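Local coordinates for protein CCMAN5 (Cellulosimicrobium cellulans, PDB 2XSG) that hydrolyses alpha-mannosidic bonds as a calcium-containing family 92 glycosidase and enables mannose-6-phosphate modification of yeast-produced human lysosomal enzymes, at residues 340-343 with 344-347; 576-579 with 580-583; 595-598 with 599-602. All blocks are in the same frame, centred on the assembly; numbering follows the deposited sequence.

Contact 1: residues 340-343 with 344-347; sequences HAAQ and GFTY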
loop_
_atom_site.group_PDB
_atom_site.type_symbol
_atom_site.label_atom_id
_atom_site.label_comp_id
_atom_site.label_asym_id
_atom_site.label_seq_id
_atom_site.Cartn_x
_atom_site.Cartn_y
_atom_site.Cartn_z
ATOM N N HIS A 340 23.111 10.054 -6.103
ATOM C CA HIS A 340 23.901 9.298 -5.110
ATOM C C HIS A 340 23.939 7.826 -5.455
ATOM O O HIS A 340 23.054 7.327 -6.153
ATOM C CB HIS A 340 23.319 9.453 -3.700
ATOM C CG HIS A 340 23.180 10.874 -3.262
ATOM N ND1 HIS A 340 21.962 11.519 -3.211
ATOM C CD2 HIS A 340 24.110 11.784 -2.881
ATOM C CE1 HIS A 340 22.148 12.764 -2.808
ATOM N NE2 HIS A 340 23.444 12.954 -2.613
ATOM N N ALA A 341 24.956 7.131 -4.947
ATOM C CA ALA A 341 25.056 5.687 -5.119
ATOM C C ALA A 341 24.161 4.951 -4.110
ATOM O O ALA A 341 24.115 5.297 -2.927
ATOM C CB ALA A 341 26.507 5.235 -4.986
ATOM N N ALA A 342 23.419 3.963 -4.587
ATOM C CA ALA A 342 22.775 3.013 -3.681
ATOM C C ALA A 342 23.738 1.837 -3.677
ATOM O O ALA A 342 23.579 0.905 -4.455
ATOM C CB ALA A 342 21.419 2.609 -4.199
ATOM N N GLN A 343 24.769 1.919 -2.840
ATOM C CA GLN A 343 25.872 0.949 -2.882
ATOM C C GLN A 343 25.500 -0.384 -2.238
ATOM O O GLN A 343 25.269 -0.447 -1.028
ATOM C CB GLN A 343 27.114 1.518 -2.185
ATOM C CG GLN A 343 28.416 0.701 -2.424
ATOM C CD GLN A 343 28.936 0.840 -3.833
ATOM O OE1 GLN A 343 29.348 -0.141 -4.452
ATOM N NE2 GLN A 343 28.902 2.062 -4.365
ATOM N N GLY A 344 25.446 -1.434 -3.054
ATOM C CA GLY A 344 25.228 -2.795 -2.557
ATOM C C GLY A 344 23.808 -3.126 -2.135
ATOM O O GLY A 344 23.580 -4.124 -1.440
ATOM N N PHE A 345 22.855 -2.297 -2.557
ATOM C CA PHE A 345 21.443 -2.472 -2.202
ATOM C C PHE A 345 20.593 -1.678 -3.178
ATOM O O PHE A 345 21.090 -0.768 -3.861
ATOM C CB PHE A 345 21.170 -2.054 -0.743
ATOM C CG PHE A 345 20.946 -0.582 -0.542
ATOM C CD1 PHE A 345 22.019 0.308 -0.526
ATOM C CD2 PHE A 345 19.659 -0.091 -0.314
ATOM C CE1 PHE A 345 21.812 1.676 -0.319
ATOM C CE2 PHE A 345 19.432 1.281 -0.111
ATOM C CZ PHE A 345 20.515 2.171 -0.119
ATOM N N THR A 346 19.319 -2.025 -3.251
ATOM C CA THR A 346 18.382 -1.305 -4.110
ATOM C C THR A 346 17.667 -0.251 -3.279
ATOM O O THR A 346 17.140 -0.542 -2.187
ATOM C CB THR A 346 17.384 -2.279 -4.767
ATOM O OG1 THR A 346 18.113 -3.127 -5.650
ATOM C CG2 THR A 346 16.289 -1.551 -5.592
ATOM N N TYR A 347 17.660 0.979 -3.792
ATOM C CA TYR A 347 16.979 2.074 -3.111
ATOM C C TYR A 347 15.505 2.090 -3.527
ATOM O O TYR A 347 15.177 2.199 -4.712
ATOM C CB TYR A 347 17.662 3.414 -3.410
ATOM C CG TYR A 347 17.010 4.608 -2.764
ATOM C CD1 TYR A 347 17.176 4.868 -1.404
ATOM C CD2 TYR A 347 16.221 5.481 -3.509
ATOM C CE1 TYR A 347 16.563 5.970 -0.800
ATOM C CE2 TYR A 347 15.624 6.593 -2.913
ATOM C CZ TYR A 347 15.807 6.833 -1.558
ATOM O OH TYR A 347 15.212 7.927 -0.961
#
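A type II beta turn from A342 to F345 brings the methyl of A342 over the ring of F345. CB of A342 lies over one face, displaced toward the rim, and its nearest ring atom is CE1 of F345 at 4.0 Å. The same ring is met at its edge, in plane, by the carbonyl of Q343, whose O lies 3.4 Å from CD1 of F345. CG of F345 sits between the backbone N and the carbonyl carbon (chi1 84°), a torsion that turns the ring back toward A342. The turn is an open one: O of A342 faces O of F345 at 3.1 Å, two acceptors with no proton to share. G344 at the third position has positive phi (75°), and a side chain there would collide with O of Q343. This turn leaves strand 339-341, which pairs antiparallel with strand 331-333 in a two-stranded hairpin, and carries the chain along helix 368-387. There F345 packs on D373, Q376 and S377 and meets Y380 edge-to-face, while D373 also accepts a hydrogen bond from N of T346. A serine in place of F345 would probably take away the ring beneath the A342 methyl, leave Y380 without its edge-to-face partner and open a gap between turn and helix. The same A342 methyl also touches CB of Y347, at 3.9 Å. With CG of Y347 anti to its own N (chi1 179°), the phenol ring leads off to stack on Y332 of the hairpin.

Contact 2: residues 576-579 with 580-583; sequences PDDG and KAML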
loop_
_atom_site.group_PDB
_atom_site.type_symbol
_atom_site.label_atom_id
_atom_site.label_comp_id
_atom_site.label_asym_id
_atom_site.label_seq_id
_atom_site.Cartn_x
_atom_site.Cartn_y
_atom_site.Cartn_z
ATOM N N PRO A 576 -24.358 -10.269 19.231
ATOM C CA PRO A 576 -23.750 -10.687 17.949
ATOM C C PRO A 576 -24.561 -10.321 16.688
ATOM O O PRO A 576 -24.006 -10.316 15.584
ATOM C CB PRO A 576 -23.646 -12.219 18.089
ATOM C CG PRO A 576 -24.713 -12.580 19.053
ATOM C CD PRO A 576 -24.712 -11.444 20.057
ATOM N N ASP A 577 -25.847 -10.022 16.870
ATOM C CA ASP A 577 -26.718 -9.665 15.766
ATOM C C ASP A 577 -27.014 -8.153 15.700
ATOM O O ASP A 577 -27.788 -7.717 14.857
ATOM C CB ASP A 577 -28.020 -10.491 15.837
ATOM C CG ASP A 577 -27.768 -12.025 15.740
ATOM O OD1 ASP A 577 -26.909 -12.465 14.947
ATOM O OD2 ASP A 577 -28.448 -12.793 16.462
ATOM N N ASP A 578 -26.398 -7.361 16.582
ATOM C CA ASP A 578 -26.553 -5.902 16.552
ATOM C C ASP A 578 -25.334 -5.249 15.900
ATOM O O ASP A 578 -24.275 -5.113 16.531
ATOM C CB ASP A 578 -26.769 -5.336 17.975
ATOM C CG ASP A 578 -27.052 -3.817 17.996
ATOM O OD1 ASP A 578 -26.870 -3.106 16.971
ATOM O OD2 ASP A 578 -27.459 -3.315 19.065
ATOM N N GLY A 579 -25.495 -4.851 14.635
ATOM C CA GLY A 579 -24.482 -4.088 13.922
ATOM C C GLY A 579 -23.910 -2.875 14.648
ATOM O O GLY A 579 -22.748 -2.523 14.450
ATOM N N LYS A 580 -24.727 -2.227 15.472
ATOM C CA LYS A 580 -24.315 -1.006 16.175
ATOM C C LYS A 580 -23.362 -1.287 17.357
ATOM O O LYS A 580 -22.658 -0.381 17.820
ATOM C CB LYS A 580 -25.560 -0.223 16.624
ATOM C CG LYS A 580 -25.320 1.194 17.151
ATOM C CD LYS A 580 -25.231 2.275 16.042
ATOM C CE LYS A 580 -25.018 3.672 16.668
ATOM N NZ LYS A 580 -24.393 4.711 15.754
ATOM N N ALA A 581 -23.319 -2.533 17.829
ATOM C CA ALA A 581 -22.421 -2.901 18.934
ATOM C C ALA A 581 -20.987 -3.227 18.478
ATOM O O ALA A 581 -20.141 -3.600 19.292
ATOM C CB ALA A 581 -23.014 -4.074 19.742
ATOM N N MET A 582 -20.732 -3.094 17.178
ATOM C CA MET A 582 -19.414 -3.330 16.615
ATOM C C MET A 582 -18.561 -2.059 16.720
ATOM O O MET A 582 -18.754 -1.112 15.951
ATOM C CB MET A 582 -19.541 -3.784 15.148
ATOM C CG MET A 582 -18.203 -4.020 14.415
ATOM S SD MET A 582 -17.092 -5.203 15.204
ATOM C CE MET A 582 -18.072 -6.710 15.311
ATOM N N LEU A 583 -17.617 -2.042 17.659
ATOM C CA LEU A 583 -16.824 -0.821 17.932
ATOM C C LEU A 583 -15.517 -0.819 17.150
ATOM O O LEU A 583 -14.898 0.239 16.946
ATOM C CB LEU A 583 -16.544 -0.673 19.436
ATOM C CG LEU A 583 -17.786 -0.687 20.332
ATOM C CD1 LEU A 583 -17.413 -0.354 21.758
ATOM C CD2 LEU A 583 -18.871 0.268 19.804
#
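OD1 of D578 receives the amide N of K580 at 2.8 Å, which closes an Asx turn at the start of the short 3-10 segment running through G579, K580 and A581. The N-H comes from above the carboxylate plane, 39° out of it, rather than within it. Extension of the aspartate side chain, CG anti to its own N (chi1 -175°), carries OD1 forward along the chain to this amide. The backbone of D578 takes part as well: its O accepts N of A581 at 3.0 Å, again from above the carbonyl plane, in a fairly straight bond (153°). One residue thus secures two successive amides, one through its side chain and one through its carbonyl. The side chains of D578 and K580 run alongside each other in the same direction, with OD1 of D578 3.2 Å from CB of K580. The lysine then bends and takes its charge elsewhere, NZ forming a salt bridge with E638 of strand 638-646. Beyond the turn, the chain reaches helix 560-570, on which L583 packs. The last 3-10 bond is weak, N of M582 to O of G579 at 3.4 Å, and CB of M582 lies 3.5 Å from that same oxygen.

Contact 3: residues 595-598 with 599-602; sequences PYLF and NYTG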
loop_
_atom_site.group_PDB
_atom_site.type_symbol
_atom_site.label_atom_id
_atom_site.label_comp_id
_atom_site.label_asym_id
_atom_site.label_seq_id
_atom_site.Cartn_x
_atom_site.Cartn_y
_atom_site.Cartn_z
ATOM N N PRO A 595 -8.435 -7.345 16.278
ATOM C CA PRO A 595 -8.899 -8.736 16.326
ATOM C C PRO A 595 -7.946 -9.716 16.976
ATOM O O PRO A 595 -8.385 -10.740 17.480
ATOM C CB PRO A 595 -9.095 -9.102 14.852
ATOM C CG PRO A 595 -9.309 -7.779 14.169
ATOM C CD PRO A 595 -8.529 -6.779 14.919
ATOM N N TYR A 596 -6.655 -9.394 16.977
ATOM C CA TYR A 596 -5.646 -10.264 17.560
ATOM C C TYR A 596 -5.370 -9.983 19.040
ATOM O O TYR A 596 -4.489 -10.611 19.628
ATOM C CB TYR A 596 -4.343 -10.187 16.746
ATOM C CG TYR A 596 -4.513 -10.600 15.296
ATOM C CD1 TYR A 596 -4.901 -9.673 14.330
ATOM C CD2 TYR A 596 -4.288 -11.919 14.896
ATOM C CE1 TYR A 596 -5.068 -10.049 12.996
ATOM C CE2 TYR A 596 -4.457 -12.305 13.568
ATOM C CZ TYR A 596 -4.839 -11.365 12.627
ATOM O OH TYR A 596 -4.999 -11.741 11.311
ATOM N N LEU A 597 -6.111 -9.060 19.650
ATOM C CA LEU A 597 -5.855 -8.742 21.064
ATOM C C LEU A 597 -6.512 -9.684 22.071
ATOM O O LEU A 597 -6.195 -9.651 23.264
ATOM C CB LEU A 597 -6.181 -7.278 21.372
ATOM C CG LEU A 597 -5.460 -6.283 20.451
ATOM C CD1 LEU A 597 -5.768 -4.847 20.852
ATOM C CD2 LEU A 597 -3.955 -6.531 20.432
ATOM N N PHE A 598 -7.425 -10.525 21.594
ATOM C CA PHE A 598 -8.023 -11.544 22.446
ATOM C C PHE A 598 -6.988 -12.538 22.978
ATOM O O PHE A 598 -7.190 -13.113 24.054
ATOM C CB PHE A 598 -9.168 -12.261 21.726
ATOM C CG PHE A 598 -10.383 -11.410 21.519
ATOM C CD1 PHE A 598 -10.703 -10.932 20.242
ATOM C CD2 PHE A 598 -11.217 -11.088 22.590
ATOM C CE1 PHE A 598 -11.856 -10.167 20.025
ATOM C CE2 PHE A 598 -12.369 -10.321 22.388
ATOM C CZ PHE A 598 -12.685 -9.852 21.097
ATOM N N ASN A 599 -5.887 -12.718 22.234
ATOM C CA ASN A 599 -4.739 -13.507 22.686
ATOM C C ASN A 599 -4.159 -12.946 23.989
ATOM O O ASN A 599 -3.611 -13.678 24.802
ATOM C CB ASN A 599 -3.621 -13.493 21.632
ATOM C CG ASN A 599 -3.921 -14.352 20.417
ATOM O OD1 ASN A 599 -4.947 -15.027 20.340
ATOM N ND2 ASN A 599 -3.012 -14.320 19.443
ATOM N N TYR A 600 -4.276 -11.636 24.167
ATOM C CA TYR A 600 -3.740 -10.958 25.346
ATOM C C TYR A 600 -4.693 -10.995 26.520
ATOM O O TYR A 600 -4.265 -10.816 27.658
ATOM C CB TYR A 600 -3.420 -9.499 25.035
ATOM C CG TYR A 600 -2.276 -9.273 24.061
ATOM C CD1 TYR A 600 -2.472 -9.407 22.677
ATOM C CD2 TYR A 600 -1.011 -8.891 24.512
ATOM C CE1 TYR A 600 -1.433 -9.176 21.772
ATOM C CE2 TYR A 600 0.044 -8.646 23.595
ATOM C CZ TYR A 600 -0.192 -8.784 22.228
ATOM O OH TYR A 600 0.815 -8.574 21.311
ATOM N N THR A 601 -5.980 -11.212 26.255
ATOM C CA THR A 601 -6.965 -11.288 27.332
ATOM C C THR A 601 -7.314 -12.715 27.701
ATOM O O THR A 601 -8.340 -12.944 28.346
ATOM C CB THR A 601 -8.293 -10.576 26.978
ATOM O OG1 THR A 601 -8.830 -11.132 25.767
ATOM C CG2 THR A 601 -8.087 -9.066 26.841
ATOM N N GLY A 602 -6.475 -13.663 27.283
ATOM C CA GLY A 602 -6.651 -15.088 27.607
ATOM C C GLY A 602 -7.775 -15.751 26.836
ATOM O O GLY A 602 -8.314 -16.786 27.251
#
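L597 and Y600, three residues apart in successive turns, pack together, CD2 of the leucine 3.9 Å from CE1 of the tyrosine, their side chains crossing at a slant. The edge of the Y600 ring is met in plane by O of Y596, and CB of Y600 lies 3.3 Å from O of L597. That oxygen is also the acceptor for N of Y600 at 2.9 Å, the firm backbone bond, from well above the carbonyl plane. The inner side is densely filled: F598 meets the rings of F571 and W610, and L597 reaches M567 of helix 560-570. N599 lays its CB 3.6 Å from O of Y596 and is held at its far end, where ND2 donates to OE1 of Q688 and O of V689. Toward partly exposed G602 the backbone hold slackens: N of T601 is shared weakly between O of L597 and O of F598, although the T601 side chain stays buried against R564 and M567. OG1 of T601, between backbone N and carbonyl carbon (chi1 57°), turns back to 3.4 Å from CA of F598. The overlapping turns end at G602 in the left-handed helical conformation (phi 74°), leading into helix 604-616 of the catalytic domain.

All three contacts fall in the family 92 catalytic domain and occur in series along the chain, without touching. Contacts 2 and 3 are neighbours, with centres 19 Å apart and nearest atoms about 8 Å apart, and both pack side chains on helix 560-570. Between them in sequence lie N588 and E589, which bind calcium together with D662; in family 92 enzymes this ion belongs to the active site, so the two turns probably flank a segment that serves catalysis. Contact 1 is remote, its centre 50 Å from that of contact 2 and 41 Å from that of contact 3, and rests instead on helix 368-387. Contacts 1 and 2 lie on opposite sides of the chain's centre.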